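Long-range contacts in acylneuraminate lyase (Mycoplasma synoviae, PDB 4N4P), which is a tetrameric TIM-barrel protein of the dihydrodipicolinate synthetase family, in which eight parallel strands form a barrel wrapped by helices: residues 43-48 with 75-80; 9-14 with 206-211; 90-95 with 129-134. All blocks are in the same frame, centred on the assembly; numbering follows the deposited sequence.

Contact 1 (43-48 with 75-80); sequences DGIYIT and GRVTLI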
loop_
_atom_site.group_PDB
_atom_site.type_symbol
_atom_site.label_atom_id
_atom_site.label_comp_id
_atom_site.label_asym_id
_atom_site.label_seq_id
_atom_site.Cartn_x
_atom_site.Cartn_y
_atom_site.Cartn_z
ATOM N N ASP A 43 -27.574 21.558 -10.603
ATOM C CA ASP A 43 -28.695 20.694 -10.928
ATOM C C ASP A 43 -29.280 20.028 -9.692
ATOM O O ASP A 43 -30.440 19.594 -9.694
ATOM C CB ASP A 43 -28.225 19.664 -11.947
ATOM C CG ASP A 43 -27.680 20.319 -13.178
ATOM O OD1 ASP A 43 -28.518 20.804 -13.965
ATOM O OD2 ASP A 43 -26.427 20.400 -13.355
ATOM N N GLY A 44 -28.476 19.933 -8.636
ATOM C CA GLY A 44 -28.928 19.315 -7.415
ATOM C C GLY A 44 -27.965 19.627 -6.297
ATOM O O GLY A 44 -26.892 20.212 -6.533
ATOM N N ILE A 45 -28.326 19.209 -5.078
ATOM C CA ILE A 45 -27.456 19.420 -3.914
ATOM C C ILE A 45 -27.370 18.125 -3.140
ATOM O O ILE A 45 -28.392 17.443 -2.937
ATOM C CB ILE A 45 -27.997 20.546 -2.972
ATOM C CG1 ILE A 45 -28.166 21.840 -3.752
ATOM C CG2 ILE A 45 -27.021 20.803 -1.806
ATOM C CD1 ILE A 45 -29.012 22.905 -3.022
ATOM N N TYR A 46 -26.158 17.781 -2.698
ATOM C CA TYR A 46 -25.895 16.586 -1.925
ATOM C C TYR A 46 -25.522 17.055 -0.525
ATOM O O TYR A 46 -24.500 17.721 -0.352
ATOM C CB TYR A 46 -24.710 15.834 -2.547
ATOM C CG TYR A 46 -24.317 14.543 -1.859
ATOM C CD1 TYR A 46 -25.044 13.381 -2.071
ATOM C CD2 TYR A 46 -23.185 14.477 -1.027
ATOM C CE1 TYR A 46 -24.680 12.181 -1.472
ATOM C CE2 TYR A 46 -22.812 13.277 -0.417
ATOM C CZ TYR A 46 -23.575 12.132 -0.638
ATOM O OH TYR A 46 -23.265 10.921 -0.078
ATOM N N ILE A 47 -26.369 16.748 0.459
ATOM C CA ILE A 47 -26.192 17.318 1.788
ATOM C C ILE A 47 -25.689 16.328 2.808
ATOM O O ILE A 47 -25.838 15.114 2.645
ATOM C CB ILE A 47 -27.463 18.027 2.307
ATOM C CG1 ILE A 47 -28.536 16.986 2.663
ATOM C CG2 ILE A 47 -27.914 19.078 1.277
ATOM C CD1 ILE A 47 -29.614 17.522 3.636
ATOM N N THR A 48 -25.124 16.878 3.885
ATOM C CA THR A 48 -24.609 16.136 5.038
ATOM C C THR A 48 -23.708 14.945 4.705
ATOM O O THR A 48 -23.778 13.899 5.344
ATOM C CB THR A 48 -25.736 15.756 6.085
ATOM O OG1 THR A 48 -26.781 14.995 5.447
ATOM C CG2 THR A 48 -26.328 17.039 6.674
ATOM N N GLY A 75 -38.129 22.732 -3.669
ATOM C CA GLY A 75 -38.250 21.881 -4.851
ATOM C C GLY A 75 -37.582 22.354 -6.139
ATOM O O GLY A 75 -37.821 21.768 -7.196
ATOM N N ARG A 76 -36.738 23.389 -6.068
ATOM C CA ARG A 76 -36.117 23.945 -7.285
ATOM C C ARG A 76 -35.130 22.979 -7.944
ATOM O O ARG A 76 -35.169 22.773 -9.157
ATOM C CB ARG A 76 -35.425 25.274 -7.010
ATOM C CG ARG A 76 -36.412 26.423 -6.804
ATOM C CD ARG A 76 -35.692 27.683 -6.418
ATOM N NE ARG A 76 -35.108 27.633 -5.074
ATOM C CZ ARG A 76 -34.255 28.534 -4.604
ATOM N NH1 ARG A 76 -33.833 29.537 -5.386
ATOM N NH2 ARG A 76 -33.800 28.427 -3.364
ATOM N N VAL A 77 -34.248 22.396 -7.137
ATOM C CA VAL A 77 -33.276 21.439 -7.669
ATOM C C VAL A 77 -33.401 20.092 -6.972
ATOM O O VAL A 77 -34.109 19.960 -5.985
ATOM C CB VAL A 77 -31.821 21.997 -7.599
ATOM C CG1 VAL A 77 -31.710 23.341 -8.337
ATOM C CG2 VAL A 77 -31.308 22.075 -6.136
ATOM N N THR A 78 -32.715 19.082 -7.497
ATOM C CA THR A 78 -32.769 17.711 -6.946
ATOM C C THR A 78 -32.026 17.700 -5.618
ATOM O O THR A 78 -31.016 18.387 -5.500
ATOM C CB THR A 78 -32.121 16.744 -7.951
ATOM O OG1 THR A 78 -32.822 16.871 -9.209
ATOM C CG2 THR A 78 -32.167 15.255 -7.476
ATOM N N LEU A 79 -32.531 16.949 -4.643
ATOM C CA LEU A 79 -31.856 16.861 -3.338
ATOM C C LEU A 79 -31.501 15.445 -2.988
ATOM O O LEU A 79 -32.314 14.551 -3.116
ATOM C CB LEU A 79 -32.736 17.444 -2.226
ATOM C CG LEU A 79 -33.082 18.943 -2.282
ATOM C CD1 LEU A 79 -33.985 19.332 -1.126
ATOM C CD2 LEU A 79 -31.826 19.827 -2.303
ATOM N N ILE A 80 -30.273 15.247 -2.522
ATOM C CA ILE A 80 -29.820 13.968 -2.013
ATOM C C ILE A 80 -29.239 14.202 -0.636
ATOM O O ILE A 80 -28.470 15.129 -0.449
ATOM C CB ILE A 80 -28.740 13.325 -2.919
ATOM C CG1 ILE A 80 -29.231 13.235 -4.377
ATOM C CG2 ILE A 80 -28.371 11.947 -2.399
ATOM C CD1 ILE A 80 -28.179 12.712 -5.342
#
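The ring of Tyr46 meets Ile80 at its edge, near the ring plane: methyl CG2 of Ile80 lies 3.6 Å from CD1 of Tyr46 and only slightly farther from CE1. With CG anti to the backbone N (chi1 -179°), the ring crosses Ile80 at a slant, presenting its CD1-CE1 edge to the CG2 methyl, and its hydroxyl is hydrogen-bonded to Tyr139 and Ser107. Thr78 sits on this same face of the sheet, its OG1 hydrogen-bonded to the carbonyl of Lys6. Strands 44-47 and 78-82 are the two parallel strands of a right-handed beta-alpha-beta unit of the TIM barrel, with helix 59-73 making the crossover. Four backbone bonds form a parallel ladder. The longest, Thr78 N to Asp43 O at 3.2 Å, is angled at the carbonyl (C=O...N 136°); in the others, Ile45 N to Thr78 O, Ile80 N to Ile45 O and Ile47 N to Ile80 O, the donor lies nearly on the carbonyl axis. Gly44 brings its CA to 3.0 Å from Thr78 O. On the other face, toward the helices, Ile45 CB packs 4.0 Å from Leu79 CD2, while its CG1 and CD1 both reach Val77 CG2. Helix 26-39 lies against Ile45 and Val77, and helix 59-73 against Leu79.

Contact 2 (9-14 with 206-211); sequences GLFPAM and GFIGST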
loop_
_atom_site.group_PDB
_atom_site.type_symbol
_atom_site.label_atom_id
_atom_site.label_comp_id
_atom_site.label_asym_id
_atom_site.label_seq_id
_atom_site.Cartn_x
_atom_site.Cartn_y
_atom_site.Cartn_z
ATOM N N GLY A 9 -26.126 15.999 -14.115
ATOM C CA GLY A 9 -25.498 17.290 -13.951
ATOM C C GLY A 9 -24.685 17.406 -12.672
ATOM O O GLY A 9 -24.119 16.412 -12.172
ATOM N N LEU A 10 -24.632 18.626 -12.134
ATOM C CA LEU A 10 -23.750 18.900 -11.002
ATOM C C LEU A 10 -24.485 18.978 -9.674
ATOM O O LEU A 10 -25.461 19.727 -9.531
ATOM C CB LEU A 10 -22.994 20.204 -11.209
ATOM C CG LEU A 10 -22.064 20.244 -12.410
ATOM C CD1 LEU A 10 -21.428 21.658 -12.462
ATOM C CD2 LEU A 10 -20.975 19.156 -12.294
ATOM N N PHE A 11 -23.961 18.226 -8.708
ATOM C CA PHE A 11 -24.460 18.192 -7.328
ATOM C C PHE A 11 -23.312 18.551 -6.371
ATOM O O PHE A 11 -22.592 17.656 -5.938
ATOM C CB PHE A 11 -24.923 16.780 -6.988
ATOM C CG PHE A 11 -26.217 16.378 -7.651
ATOM C CD1 PHE A 11 -26.304 16.268 -9.032
ATOM C CD2 PHE A 11 -27.338 16.127 -6.886
ATOM C CE1 PHE A 11 -27.506 15.909 -9.651
ATOM C CE2 PHE A 11 -28.554 15.735 -7.482
ATOM C CZ PHE A 11 -28.645 15.658 -8.852
ATOM N N PRO A 12 -23.164 19.833 -6.006
ATOM C CA PRO A 12 -22.193 20.166 -4.963
ATOM C C PRO A 12 -22.492 19.381 -3.685
ATOM O O PRO A 12 -23.672 19.200 -3.288
ATOM C CB PRO A 12 -22.433 21.669 -4.709
ATOM C CG PRO A 12 -23.851 21.924 -5.265
ATOM C CD PRO A 12 -23.929 21.019 -6.446
ATOM N N ALA A 13 -21.431 18.898 -3.060
ATOM C CA ALA A 13 -21.522 18.325 -1.723
ATOM C C ALA A 13 -21.501 19.491 -0.740
ATOM O O ALA A 13 -20.443 20.043 -0.400
ATOM C CB ALA A 13 -20.371 17.361 -1.470
ATOM N N MET A 14 -22.691 19.895 -0.332
ATOM C CA MET A 14 -22.894 21.161 0.367
ATOM C C MET A 14 -22.136 21.234 1.679
ATOM O O MET A 14 -22.160 20.294 2.435
ATOM C CB MET A 14 -24.379 21.343 0.680
ATOM C CG MET A 14 -24.715 22.799 1.017
ATOM S SD MET A 14 -26.421 22.947 1.531
ATOM C CE MET A 14 -26.335 22.433 3.233
ATOM N N GLY A 206 -24.018 12.289 -13.925
ATOM C CA GLY A 206 -24.281 13.018 -12.691
ATOM C C GLY A 206 -23.009 13.004 -11.857
ATOM O O GLY A 206 -22.312 11.970 -11.786
ATOM N N PHE A 207 -22.707 14.145 -11.259
ATOM C CA PHE A 207 -21.440 14.354 -10.551
ATOM C C PHE A 207 -21.680 14.954 -9.187
ATOM O O PHE A 207 -22.315 16.001 -9.056
ATOM C CB PHE A 207 -20.513 15.229 -11.388
ATOM C CG PHE A 207 -20.271 14.654 -12.738
ATOM C CD1 PHE A 207 -21.149 14.907 -13.788
ATOM C CD2 PHE A 207 -19.210 13.768 -12.928
ATOM C CE1 PHE A 207 -20.951 14.289 -15.027
ATOM C CE2 PHE A 207 -18.994 13.167 -14.164
ATOM C CZ PHE A 207 -19.864 13.418 -15.211
ATOM N N ILE A 208 -21.153 14.293 -8.158
ATOM C CA ILE A 208 -21.243 14.851 -6.817
ATOM C C ILE A 208 -19.836 15.268 -6.398
ATOM O O ILE A 208 -18.895 14.492 -6.536
ATOM C CB ILE A 208 -21.803 13.857 -5.796
ATOM C CG1 ILE A 208 -23.256 13.469 -6.156
ATOM C CG2 ILE A 208 -21.760 14.453 -4.411
ATOM C CD1 ILE A 208 -23.761 12.252 -5.398
ATOM N N GLY A 209 -19.679 16.476 -5.900
ATOM C CA GLY A 209 -18.324 16.880 -5.505
ATOM C C GLY A 209 -18.254 18.155 -4.706
ATOM O O GLY A 209 -19.071 19.048 -4.870
ATOM N N SER A 210 -17.249 18.211 -3.831
ATOM C CA SER A 210 -17.026 19.371 -2.982
ATOM C C SER A 210 -16.722 20.610 -3.829
ATOM O O SER A 210 -17.119 21.722 -3.481
ATOM C CB SER A 210 -15.827 19.091 -2.064
ATOM O OG SER A 210 -14.639 18.866 -2.831
ATOM N N THR A 211 -15.990 20.422 -4.924
ATOM C CA THR A 211 -15.454 21.585 -5.661
ATOM C C THR A 211 -16.524 22.326 -6.473
ATOM O O THR A 211 -16.322 23.476 -6.867
ATOM C CB THR A 211 -14.247 21.218 -6.578
ATOM O OG1 THR A 211 -14.703 20.391 -7.649
ATOM C CG2 THR A 211 -13.157 20.485 -5.784
#
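Phe11 and Ile208 pair directly across two parallel strands, with CB of Phe11 3.8 Å from CG1 of Ile208. The same CB rests 3.4 Å from Phe207 O, and that carbonyl lies at the edge of the Phe11 ring, near its plane. On the other face, CD2 of Leu10 approaches CB of Phe207 at 4.1 Å, the two side chains running at a slant. The Phe207 ring has its own edge contact, CD1 to Gly9 O at 3.7 Å; CG stands anti to the carbonyl carbon (chi1 -56°), which keeps the ring beside the backbone N and so near that oxygen. Gly9 O also accepts Phe207 N-H at 2.8 Å, and Phe207 O that of Phe11; each nitrogen lies almost in line with the C=O, but the N-H is bent (150° for Phe207 N to Gly9 O). Further along, the donors leave the carbonyl planes: Gly209 N is tilted from that of Phe11, and Ala13 N, 3.0 Å from Gly209 O, stands well above, its N-H nearly straight (164°).

Pairing of the first strand, 9-12, with the last, 206-209, is the closure of the TIM barrel. Beyond this shell, helix 212-227 packs against Leu10 through Ala219, Asn220 and Ile223. On the opposite face Met189 of strand 187-190 touches both Phe11 and Ile208, while Thr51 touches Ala13 and Ser210 just past the strand ends.

Contact 3 (90-95 with 129-134); sequences ETKELA and SKAADI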
loop_
_atom_site.group_PDB
_atom_site.type_symbol
_atom_site.label_atom_id
_atom_site.label_comp_id
_atom_site.label_asym_id
_atom_site.label_seq_id
_atom_site.Cartn_x
_atom_site.Cartn_y
_atom_site.Cartn_z
ATOM N N GLU A 90 -30.601 5.863 14.389
ATOM C CA GLU A 90 -30.629 7.248 13.925
ATOM C C GLU A 90 -30.688 7.340 12.392
ATOM O O GLU A 90 -31.454 8.129 11.856
ATOM C CB GLU A 90 -29.438 8.032 14.469
ATOM C CG GLU A 90 -29.583 8.333 15.959
ATOM C CD GLU A 90 -28.464 9.188 16.490
ATOM O OE1 GLU A 90 -27.508 9.483 15.720
ATOM O OE2 GLU A 90 -28.570 9.583 17.683
ATOM N N THR A 91 -29.879 6.535 11.704
ATOM C CA THR A 91 -29.874 6.487 10.240
ATOM C C THR A 91 -31.268 6.179 9.656
ATOM O O THR A 91 -31.737 6.858 8.735
ATOM C CB THR A 91 -28.825 5.478 9.760
ATOM O OG1 THR A 91 -27.531 5.898 10.227
ATOM C CG2 THR A 91 -28.806 5.377 8.216
ATOM N N LYS A 92 -31.955 5.202 10.248
ATOM C CA LYS A 92 -33.330 4.872 9.855
ATOM C C LYS A 92 -34.310 6.040 10.045
ATOM O O LYS A 92 -35.144 6.301 9.175
ATOM C CB LYS A 92 -33.818 3.635 10.617
ATOM C CG LYS A 92 -33.024 2.371 10.329
ATOM C CD LYS A 92 -33.291 1.312 11.395
ATOM C CE LYS A 92 -34.730 0.815 11.341
ATOM N NZ LYS A 92 -35.118 0.173 12.638
ATOM N N GLU A 93 -34.196 6.765 11.157
ATOM C CA GLU A 93 -35.006 7.967 11.379
ATOM C C GLU A 93 -34.701 9.050 10.340
ATOM O O GLU A 93 -35.619 9.749 9.855
ATOM C CB GLU A 93 -34.798 8.528 12.793
ATOM C CG GLU A 93 -35.348 7.636 13.905
ATOM C CD GLU A 93 -36.863 7.432 13.790
ATOM O OE1 GLU A 93 -37.583 8.446 13.671
ATOM O OE2 GLU A 93 -37.328 6.265 13.802
ATOM N N LEU A 94 -33.415 9.205 10.004
ATOM C CA LEU A 94 -33.038 10.158 8.966
ATOM C C LEU A 94 -33.595 9.755 7.586
ATOM O O LEU A 94 -34.040 10.608 6.839
ATOM C CB LEU A 94 -31.510 10.321 8.913
ATOM C CG LEU A 94 -30.872 10.956 10.145
ATOM C CD1 LEU A 94 -29.361 11.168 9.892
ATOM C CD2 LEU A 94 -31.516 12.294 10.496
ATOM N N ALA A 95 -33.573 8.462 7.260
ATOM C CA ALA A 95 -34.186 7.967 6.002
ATOM C C ALA A 95 -35.669 8.300 5.960
ATOM O O ALA A 95 -36.188 8.753 4.935
ATOM C CB ALA A 95 -33.963 6.454 5.822
ATOM N N SER A 129 -32.740 0.153 4.288
ATOM C CA SER A 129 -33.758 0.016 3.232
ATOM C C SER A 129 -35.168 -0.222 3.770
ATOM O O SER A 129 -36.137 0.214 3.175
ATOM C CB SER A 129 -33.389 -1.134 2.300
ATOM O OG SER A 129 -33.632 -2.390 2.920
ATOM N N LYS A 130 -35.279 -0.923 4.891
ATOM C CA LYS A 130 -36.596 -1.202 5.475
ATOM C C LYS A 130 -37.269 0.038 6.048
ATOM O O LYS A 130 -38.484 0.053 6.240
ATOM C CB LYS A 130 -36.472 -2.263 6.557
ATOM C CG LYS A 130 -36.749 -3.682 6.095
ATOM C CD LYS A 130 -35.546 -4.354 5.517
ATOM C CE LYS A 130 -35.603 -5.863 5.760
ATOM N NZ LYS A 130 -34.421 -6.517 5.115
ATOM N N ALA A 131 -36.485 1.084 6.326
ATOM C CA ALA A 131 -36.987 2.263 7.040
ATOM C C ALA A 131 -37.963 3.129 6.245
ATOM O O ALA A 131 -38.885 3.717 6.819
ATOM C CB ALA A 131 -35.810 3.127 7.539
ATOM N N ALA A 132 -37.745 3.245 4.939
ATOM C CA ALA A 132 -38.531 4.154 4.108
ATOM C C ALA A 132 -38.324 3.804 2.659
ATOM O O ALA A 132 -37.265 3.303 2.273
ATOM C CB ALA A 132 -38.121 5.614 4.339
ATOM N N ASP A 133 -39.357 4.068 1.871
ATOM C CA ASP A 133 -39.312 3.859 0.438
ATOM C C ASP A 133 -38.835 5.130 -0.242
ATOM O O ASP A 133 -39.607 6.038 -0.573
ATOM C CB ASP A 133 -40.682 3.391 -0.065
ATOM C CG ASP A 133 -40.995 1.957 0.373
ATOM O OD1 ASP A 133 -40.065 1.194 0.764
ATOM O OD2 ASP A 133 -42.191 1.589 0.332
ATOM N N ILE A 134 -37.520 5.194 -0.404
ATOM C CA ILE A 134 -36.853 6.341 -0.989
ATOM C C ILE A 134 -35.590 5.766 -1.646
ATOM O O ILE A 134 -34.982 4.841 -1.124
ATOM C CB ILE A 134 -36.556 7.454 0.073
ATOM C CG1 ILE A 134 -35.892 8.679 -0.590
ATOM C CG2 ILE A 134 -35.721 6.868 1.243
ATOM C CD1 ILE A 134 -35.759 9.941 0.333
#
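Ala131 points its methyl group at the flank of Lys92, CB to CB at 3.7 Å, where two neighbouring outer helices of the TIM barrel meet. Helix 88-100 receives the C-terminal end of helix 118-131 and the turn that leads from it toward strand 136-139. Ala131, with only a methyl to fit in, lets the backbones come close: its CA is 5.3 Å from CA of Lys92. The Ala131 methyl fits the groove between Lys92 and Ala95, one turn apart, touching CB and CG of the lysine and lying 4.2 Å from CB of Ala95. It also lies 3.6 Å from Lys92 O.

Lys92 contributes the base of its chain and not its charge. CG is turned anti to the carbonyl carbon (chi1 -63°), beside the backbone N, and a bend at chi3 gives the remainder a new direction; the ammonium group forms a salt bridge with Glu89 of its own helix. Ala95 faces the other segment as well, and beyond the contact it meets Ile106 of strand 105-108, the strand that Ile134 also touches. No hydrogen bond joins the two segments, although Lys96 and Lys99 of helix 88-100 donate hydrogen bonds to the carbonyls of Ala131 and Asp133. Past the helix end, the methyl of Ala132 turns toward helix 88-100, its CB 3.7 Å from Ala95 O, an oxygen that Ile134 CG2 approaches at 4.2 Å.

From the N terminus, strand 9-12 opens the longest loop, which contact 2 closes only when strand 206-209 arrives. Contacts 1 and 3 both nest inside it and follow one another in series. Contact 1 closes the short loop through helix 59-73; the chain then passes from strand 78-82 into helix 88-100, where contact 3 opens, and returns at the end of helix 118-131. Contacts 1 and 2 touch, since strand 9-12 lies between strands 44-47 and 206-209: Asp43 OD2 is 2.8 Å from Leu10 N, a probable hydrogen bond. Contact 3 belongs to the outer helical layer, its centre about 18 Å from that of contact 1 and about 23 Å from that of contact 2.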